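Local coordinates for protein Baccell_00875 (Bacteroides cellulosilyticus DSM 14838, PDB 5NOK) that probably acts as a polysaccharide lyase of family PL27, cleaving at glucuronate in plant glycans, at residues G170-Y175 against G324-H329; E391-L396 against T436-D441; Y540-V545 against P573-F578. All blocks are in the same frame, centred on the assembly; numbering follows the deposited sequence.

Contact 1: G170-Y175 against G324-H329; sequences GGSAAY and GNKQTH
The peptide plane at the Gly170 carbonyl is approached from opposite faces: the hydroxyl of Thr328 comes from one and the amide of Ala173 from the other. Thr328 OG1 donates to Gly170 O over 2.6 Å, meeting the oxygen at a C=O...O angle of 126° and a little out of the carbonyl plane. Ala173 N reaches Gly170 O at 3.1 Å and closes a type II' turn, which a type I turn from Gly171 overlaps. The other flat group is the His329 imidazole, where Gly170 CA comes in obliquely, 4.4 Å from ND1, and whose ring also meets the indole of Trp168. Swing of Thr328 about chi1 (-173°) carries OG1 away from its own N and to the loop, and Ala173 CB settles 3.7 Å from OG1. A valine at this position would keep the branched bulk, but Gly170 O would probably lose its donor on one face, keeping only Ala173 N among the bonds described and leaving the turn tied to the strand less firmly.

Farther along, Ser172 is bonded twice to the backbone of Gln327. Ser172 N points at Gln327 O (2.8 Å) almost along the C=O axis, while Gln327 N returns a nearly straight bond, 163° at the hydrogen, to Ser172 OG at 2.8 Å. Ser172 OG also rests 3.5 Å from Lys326 CB. Gly171, with no CB to turn toward Gln327 O, lets the strand come this near.

Thr328 pairs through its backbone with Phe320 of the neighbouring strand, so Gln327 offers its N-H and C=O to the loop instead. The arrangement is that of a beta-hairpin connection, between antiparallel strands 163-168 and 175-180 of one sheet, docked on a strand of a second sheet.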
# COMPACT_ATOMS: atom_id res chain seq x y z
N GLY A 170 -2.56 16.11 2.90
CA GLY A 170 -3.16 16.72 4.07
C GLY A 170 -3.52 18.21 4.01
O GLY A 170 -3.58 18.85 5.06
N GLY A 171 -3.78 18.76 2.81
CA GLY A 171 -4.15 20.15 2.65
C GLY A 171 -3.00 21.06 3.01
O GLY A 171 -1.93 20.91 2.47
N SER A 172 -3.21 21.95 3.97
CA SER A 172 -2.17 22.85 4.45
C SER A 172 -1.07 22.11 5.18
O SER A 172 0.03 22.62 5.32
CB SER A 172 -2.75 23.86 5.42
OG SER A 172 -3.96 24.38 4.92
N ALA A 173 -1.38 20.90 5.67
CA ALA A 173 -0.42 20.10 6.40
C ALA A 173 0.02 18.88 5.58
O ALA A 173 0.42 17.86 6.14
CB ALA A 173 -1.03 19.68 7.70
N ALA A 174 -0.02 19.00 4.25
CA ALA A 174 0.49 17.97 3.37
C ALA A 174 1.98 17.77 3.47
O ALA A 174 2.73 18.70 3.83
CB ALA A 174 0.11 18.27 1.94
N TYR A 175 2.40 16.56 3.16
CA TYR A 175 3.80 16.22 3.21
C TYR A 175 4.15 15.03 2.34
O TYR A 175 3.27 14.31 1.88
CB TYR A 175 4.29 15.97 4.65
CG TYR A 175 3.69 14.77 5.35
CD1 TYR A 175 4.13 13.48 5.07
CD2 TYR A 175 2.72 14.93 6.31
CE1 TYR A 175 3.57 12.37 5.70
CE2 TYR A 175 2.17 13.84 6.95
CZ TYR A 175 2.59 12.55 6.62
OH TYR A 175 2.03 11.46 7.27
N GLY A 324 -6.58 30.93 10.74
CA GLY A 324 -7.28 31.75 9.76
C GLY A 324 -7.72 31.06 8.48
O GLY A 324 -8.91 31.11 8.14
N ASN A 325 -6.78 30.46 7.75
CA ASN A 325 -7.10 29.89 6.41
C ASN A 325 -6.45 28.53 6.10
O ASN A 325 -6.35 28.15 4.94
CB ASN A 325 -6.73 30.91 5.31
CG ASN A 325 -5.23 31.19 5.21
OD1 ASN A 325 -4.40 30.77 6.02
ND2 ASN A 325 -4.88 31.94 4.18
N LYS A 326 -6.05 27.79 7.13
CA LYS A 326 -5.38 26.51 6.92
C LYS A 326 -6.32 25.36 7.30
O LYS A 326 -7.17 25.50 8.19
CB LYS A 326 -4.09 26.43 7.74
CG LYS A 326 -2.98 27.35 7.22
CD LYS A 326 -1.66 27.13 7.95
CE LYS A 326 -0.42 27.44 7.11
NZ LYS A 326 -0.60 28.64 6.24
N GLN A 327 -6.13 24.22 6.65
CA GLN A 327 -6.88 23.04 7.01
C GLN A 327 -6.16 21.76 6.67
O GLN A 327 -5.30 21.70 5.80
CB GLN A 327 -8.24 23.05 6.32
CG GLN A 327 -8.14 23.05 4.80
CD GLN A 327 -9.50 23.05 4.13
OE1 GLN A 327 -9.83 23.97 3.38
NE2 GLN A 327 -10.29 22.03 4.40
N THR A 328 -6.54 20.72 7.38
CA THR A 328 -6.05 19.39 7.15
C THR A 328 -7.11 18.41 7.60
O THR A 328 -8.13 18.82 8.09
CB THR A 328 -4.69 19.17 7.82
OG1 THR A 328 -4.20 17.89 7.42
CG2 THR A 328 -4.78 19.23 9.32
N HIS A 329 -6.89 17.11 7.41
CA HIS A 329 -7.94 16.15 7.67
C HIS A 329 -7.40 14.80 8.07
O HIS A 329 -6.20 14.59 7.99
CB HIS A 329 -8.88 16.03 6.46
CG HIS A 329 -8.33 15.22 5.34
ND1 HIS A 329 -7.39 15.70 4.45
CD2 HIS A 329 -8.61 13.95 4.95
CE1 HIS A 329 -7.12 14.76 3.57
NE2 HIS A 329 -7.85 13.69 3.84

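Contact 2: E391-L396 against T436-D441; sequences EGAERL and TYSSVD
Glu391 and Val440 join two loops of the helical domain, whose layout is consistent with an (alpha/alpha)-type fold, one leading into helix 397-409 and the other linking helices 412-429 and 449-464. The tight part lies at Gly392 and Ala393. Ser438 O accepts a weak bond from Gly392 N at 3.1 Å. Ala393 CB touches Ser438 CB at 3.6 Å. Asp390 reinforces this side, taking bonds from both Ser438 OG and Gly392 N. Beyond it, Arg395 N bonds to Gly392 O in a short 3-10 turn just before helix 397-409.

Toward solvent the fit is looser. Ser439 turns its CB away from the other loop, and its OG stands 3.6 Å from Glu391 OE2 while donating to Asp441 OD1 at 2.7 Å. The exposed Asp441 carboxylate has OD1 5.3 Å from Glu391 OE1, a like charge that Arg362 beside Glu391 probably offsets.

Between the two parts lies the Glu391 carboxylate, brought round by a bend at chi2 (98°), with Phe424 touching both Glu391 and Val440. Glu391 OE1 receives Val440 N nearly along the C-O axis at 2.8 Å, and Val440 CG1 sits 3.4 Å from the same oxygen.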
# COMPACT_ATOMS: atom_id res chain seq x y z
N GLU A 391 -9.32 -20.08 -11.75
CA GLU A 391 -10.09 -20.83 -10.72
C GLU A 391 -9.34 -21.16 -9.42
O GLU A 391 -9.98 -21.51 -8.41
CB GLU A 391 -10.56 -22.17 -11.28
CG GLU A 391 -11.16 -22.13 -12.67
CD GLU A 391 -10.18 -22.53 -13.77
OE1 GLU A 391 -9.94 -23.76 -13.95
OE2 GLU A 391 -9.68 -21.61 -14.46
N GLY A 392 -8.01 -21.12 -9.46
CA GLY A 392 -7.15 -21.41 -8.29
C GLY A 392 -6.13 -20.31 -8.04
O GLY A 392 -6.48 -19.14 -8.03
N ALA A 393 -4.86 -20.69 -7.85
CA ALA A 393 -3.77 -19.76 -7.49
C ALA A 393 -4.21 -18.94 -6.26
O ALA A 393 -4.64 -19.54 -5.28
CB ALA A 393 -3.35 -18.89 -8.69
N GLU A 394 -4.20 -17.61 -6.31
CA GLU A 394 -4.57 -16.79 -5.14
C GLU A 394 -5.99 -17.04 -4.63
O GLU A 394 -6.25 -16.82 -3.44
CB GLU A 394 -4.37 -15.28 -5.39
CG GLU A 394 -2.92 -14.79 -5.40
CD GLU A 394 -2.21 -14.89 -6.74
OE1 GLU A 394 -2.69 -15.60 -7.67
OE2 GLU A 394 -1.14 -14.26 -6.88
N ARG A 395 -6.91 -17.51 -5.50
CA ARG A 395 -8.31 -17.75 -5.07
C ARG A 395 -8.51 -18.80 -3.98
O ARG A 395 -9.61 -18.91 -3.45
CB ARG A 395 -9.24 -18.12 -6.24
CG ARG A 395 -9.86 -16.94 -6.99
CD ARG A 395 -9.15 -16.70 -8.31
NE ARG A 395 -8.05 -15.78 -8.18
CZ ARG A 395 -6.96 -15.73 -8.95
NH1 ARG A 395 -6.75 -16.59 -9.95
NH2 ARG A 395 -6.03 -14.80 -8.71
N LEU A 396 -7.47 -19.57 -3.65
CA LEU A 396 -7.49 -20.46 -2.47
C LEU A 396 -7.74 -19.79 -1.13
O LEU A 396 -8.17 -20.46 -0.17
CB LEU A 396 -6.19 -21.24 -2.41
CG LEU A 396 -6.15 -22.38 -3.44
CD1 LEU A 396 -4.76 -22.63 -3.98
CD2 LEU A 396 -6.71 -23.66 -2.81
N THR A 436 0.94 -28.95 -9.19
CA THR A 436 -0.17 -28.06 -8.87
C THR A 436 -0.31 -27.00 -9.96
O THR A 436 0.67 -26.40 -10.40
CB THR A 436 0.02 -27.39 -7.49
OG1 THR A 436 0.22 -28.39 -6.48
CG2 THR A 436 -1.21 -26.57 -7.12
N TYR A 437 -1.55 -26.81 -10.39
CA TYR A 437 -1.91 -25.82 -11.40
C TYR A 437 -3.02 -24.94 -10.83
O TYR A 437 -3.61 -25.27 -9.80
CB TYR A 437 -2.37 -26.52 -12.67
CG TYR A 437 -1.28 -27.29 -13.37
CD1 TYR A 437 -0.43 -26.65 -14.26
CD2 TYR A 437 -1.08 -28.66 -13.13
CE1 TYR A 437 0.58 -27.34 -14.91
CE2 TYR A 437 -0.07 -29.36 -13.78
CZ TYR A 437 0.76 -28.70 -14.67
OH TYR A 437 1.77 -29.37 -15.33
N SER A 438 -3.29 -23.84 -11.52
CA SER A 438 -4.36 -22.90 -11.13
C SER A 438 -5.58 -22.99 -12.06
O SER A 438 -6.52 -22.22 -11.92
CB SER A 438 -3.80 -21.48 -11.10
OG SER A 438 -3.22 -21.10 -12.34
N SER A 439 -5.56 -23.97 -12.97
CA SER A 439 -6.51 -24.05 -14.08
C SER A 439 -6.86 -25.53 -14.32
O SER A 439 -5.96 -26.39 -14.29
CB SER A 439 -5.87 -23.44 -15.32
OG SER A 439 -6.83 -22.88 -16.18
N VAL A 440 -8.14 -25.84 -14.56
CA VAL A 440 -8.59 -27.24 -14.73
C VAL A 440 -7.98 -27.99 -15.93
O VAL A 440 -7.74 -29.19 -15.84
CB VAL A 440 -10.13 -27.39 -14.76
CG1 VAL A 440 -10.73 -27.01 -13.41
CG2 VAL A 440 -10.77 -26.61 -15.92
N ASP A 441 -7.74 -27.27 -17.03
CA ASP A 441 -7.03 -27.82 -18.20
C ASP A 441 -5.57 -28.20 -17.94
O ASP A 441 -5.05 -29.13 -18.57
CB ASP A 441 -7.10 -26.84 -19.39
CG ASP A 441 -6.43 -25.49 -19.11
OD1 ASP A 441 -6.74 -24.87 -18.07
OD2 ASP A 441 -5.60 -25.03 -19.93

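Contact 3: Y540-V545 against P573-F578; sequences YEQSIV and PVLEAF
Phe578 lays one face of its ring over Gln542 CA, a CH-pi contact with that carbon 3.9 Å from the ring centroid and displaced toward the rim. The side chain leaves its backbone with CG anti to its carbonyl carbon (chi1 -75°), which sends the ring across to the first turn of helix 542-559. Val545 CG2 lies 4.1 Å from Phe578 CE2. The Tyr540 ring runs nearly parallel to that of Phe578, 17° between planes, but is slid so far that the two barely overlap; Tyr540 CE1 comes within 3.6 Å of Phe578 CZ.

At the edge of the tyrosine ring, Tyr540 OH abuts Val574 CG1 at 3.1 Å. Tyr540 OH donates to a water at 2.9 Å, which passes a bond on to Val574 O and bridges the segments. Gln542 turns OE1 against Leu575 CD1, while its NE2 is bonded to Trp614 O and Thr618 OG1.

Glu541 occupies the N-cap position of helix 542-559, its carbonyl oxygen taking the backbone N-H groups of Ile544 and Val545, and the helix starts beside the close of helix 562-576. Such a pairing marks an antiparallel helical hairpin, here seated against helix 155-161, whose Ile159 touches both Tyr540 and Val574.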
# COMPACT_ATOMS: atom_id res chain seq x y z
N TYR A 540 12.15 -6.66 -6.71
CA TYR A 540 11.96 -6.17 -5.33
C TYR A 540 10.56 -5.57 -5.06
O TYR A 540 10.10 -4.69 -5.78
CB TYR A 540 13.06 -5.13 -5.02
CG TYR A 540 13.16 -4.69 -3.58
CD1 TYR A 540 12.40 -3.61 -3.08
CD2 TYR A 540 14.03 -5.33 -2.70
CE1 TYR A 540 12.50 -3.20 -1.76
CE2 TYR A 540 14.13 -4.94 -1.37
CZ TYR A 540 13.37 -3.87 -0.91
OH TYR A 540 13.48 -3.48 0.38
N GLU A 541 9.88 -6.06 -4.01
CA GLU A 541 8.58 -5.54 -3.58
C GLU A 541 8.22 -6.07 -2.19
O GLU A 541 8.84 -7.01 -1.68
CB GLU A 541 7.45 -5.93 -4.56
CG GLU A 541 7.21 -7.43 -4.72
CD GLU A 541 6.00 -7.79 -5.58
OE1 GLU A 541 5.95 -7.43 -6.81
OE2 GLU A 541 5.08 -8.44 -5.04
N GLN A 542 7.19 -5.46 -1.61
CA GLN A 542 6.58 -5.84 -0.33
C GLN A 542 6.41 -7.34 -0.12
O GLN A 542 6.67 -7.86 0.97
CB GLN A 542 5.21 -5.12 -0.20
CG GLN A 542 4.03 -5.89 0.43
CD GLN A 542 4.21 -6.01 1.90
OE1 GLN A 542 5.23 -5.54 2.42
NE2 GLN A 542 3.24 -6.62 2.58
N SER A 543 5.89 -8.03 -1.13
CA SER A 543 5.46 -9.42 -0.97
C SER A 543 6.53 -10.45 -1.37
O SER A 543 6.21 -11.63 -1.49
CB SER A 543 4.16 -9.67 -1.75
OG SER A 543 4.33 -9.35 -3.12
N ILE A 544 7.76 -9.99 -1.60
CA ILE A 544 8.97 -10.80 -1.49
C ILE A 544 9.60 -10.63 -0.09
O ILE A 544 9.87 -11.64 0.58
CB ILE A 544 10.03 -10.42 -2.55
N VAL A 545 9.80 -9.38 0.35
CA VAL A 545 10.47 -9.08 1.63
C VAL A 545 9.70 -9.65 2.81
O VAL A 545 10.25 -10.32 3.67
CB VAL A 545 10.64 -7.55 1.85
CG1 VAL A 545 11.21 -7.24 3.24
CG2 VAL A 545 11.53 -6.91 0.79
N PRO A 573 13.48 -3.29 9.70
CA PRO A 573 13.42 -1.90 9.22
C PRO A 573 13.13 -1.76 7.71
O PRO A 573 12.54 -0.77 7.28
CB PRO A 573 14.82 -1.35 9.53
CG PRO A 573 15.42 -2.28 10.51
CD PRO A 573 14.85 -3.62 10.15
N VAL A 574 13.56 -2.75 6.94
CA VAL A 574 13.36 -2.77 5.50
C VAL A 574 11.90 -3.02 5.15
O VAL A 574 11.36 -2.39 4.25
CB VAL A 574 14.27 -3.82 4.86
CG1 VAL A 574 13.99 -3.95 3.37
CG2 VAL A 574 15.74 -3.43 5.13
N LEU A 575 11.27 -3.91 5.91
CA LEU A 575 9.85 -4.13 5.83
C LEU A 575 9.03 -2.90 6.23
O LEU A 575 8.06 -2.54 5.56
CB LEU A 575 9.45 -5.32 6.72
CG LEU A 575 7.98 -5.73 6.64
CD1 LEU A 575 7.61 -6.14 5.23
CD2 LEU A 575 7.67 -6.86 7.61
N GLU A 576 9.43 -2.27 7.32
CA GLU A 576 8.69 -1.14 7.89
C GLU A 576 8.73 0.09 7.00
O GLU A 576 7.80 0.84 6.96
CB GLU A 576 9.22 -0.80 9.28
CG GLU A 576 8.89 -1.88 10.31
CD GLU A 576 9.57 -1.67 11.66
OE1 GLU A 576 10.34 -0.70 11.84
OE2 GLU A 576 9.33 -2.51 12.55
N ALA A 577 9.81 0.24 6.25
CA ALA A 577 9.95 1.31 5.29
C ALA A 577 8.89 1.37 4.17
O ALA A 577 8.70 2.43 3.57
CB ALA A 577 11.34 1.25 4.67
N PHE A 578 8.23 0.26 3.90
CA PHE A 578 7.13 0.24 2.93
C PHE A 578 5.90 0.95 3.45
O PHE A 578 5.01 1.22 2.66
CB PHE A 578 6.72 -1.20 2.61
CG PHE A 578 7.67 -1.93 1.73
CD1 PHE A 578 7.52 -1.90 0.35
CD2 PHE A 578 8.67 -2.73 2.27
CE1 PHE A 578 8.38 -2.60 -0.47
CE2 PHE A 578 9.54 -3.44 1.46
CZ PHE A 578 9.41 -3.36 0.08
O HOH W 1 12.16 -1.40 1.85

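Overall arrangement
Contact 3 lies deepest, its centre about 11 Å from the centre of the chain, and is largely apolar. Contacts 1 and 2 are farther out, with centres about 47 Å apart on opposite sides of the chain's centre, and both rely on polar bonds to backbone atoms. Contact 1 joins two beta sheets, whereas contacts 2 and 3 belong to the helical domain, one through loops and the other through helix ends. Strand 163-168 links the first and third: the loop of contact 1 follows it, and its His164 meets Phe578 of contact 3. Contact 1 is only partly buried, with exposed Asn325 at its margin; contact 2 is buried, with Ser439 and Val440 partly exposed.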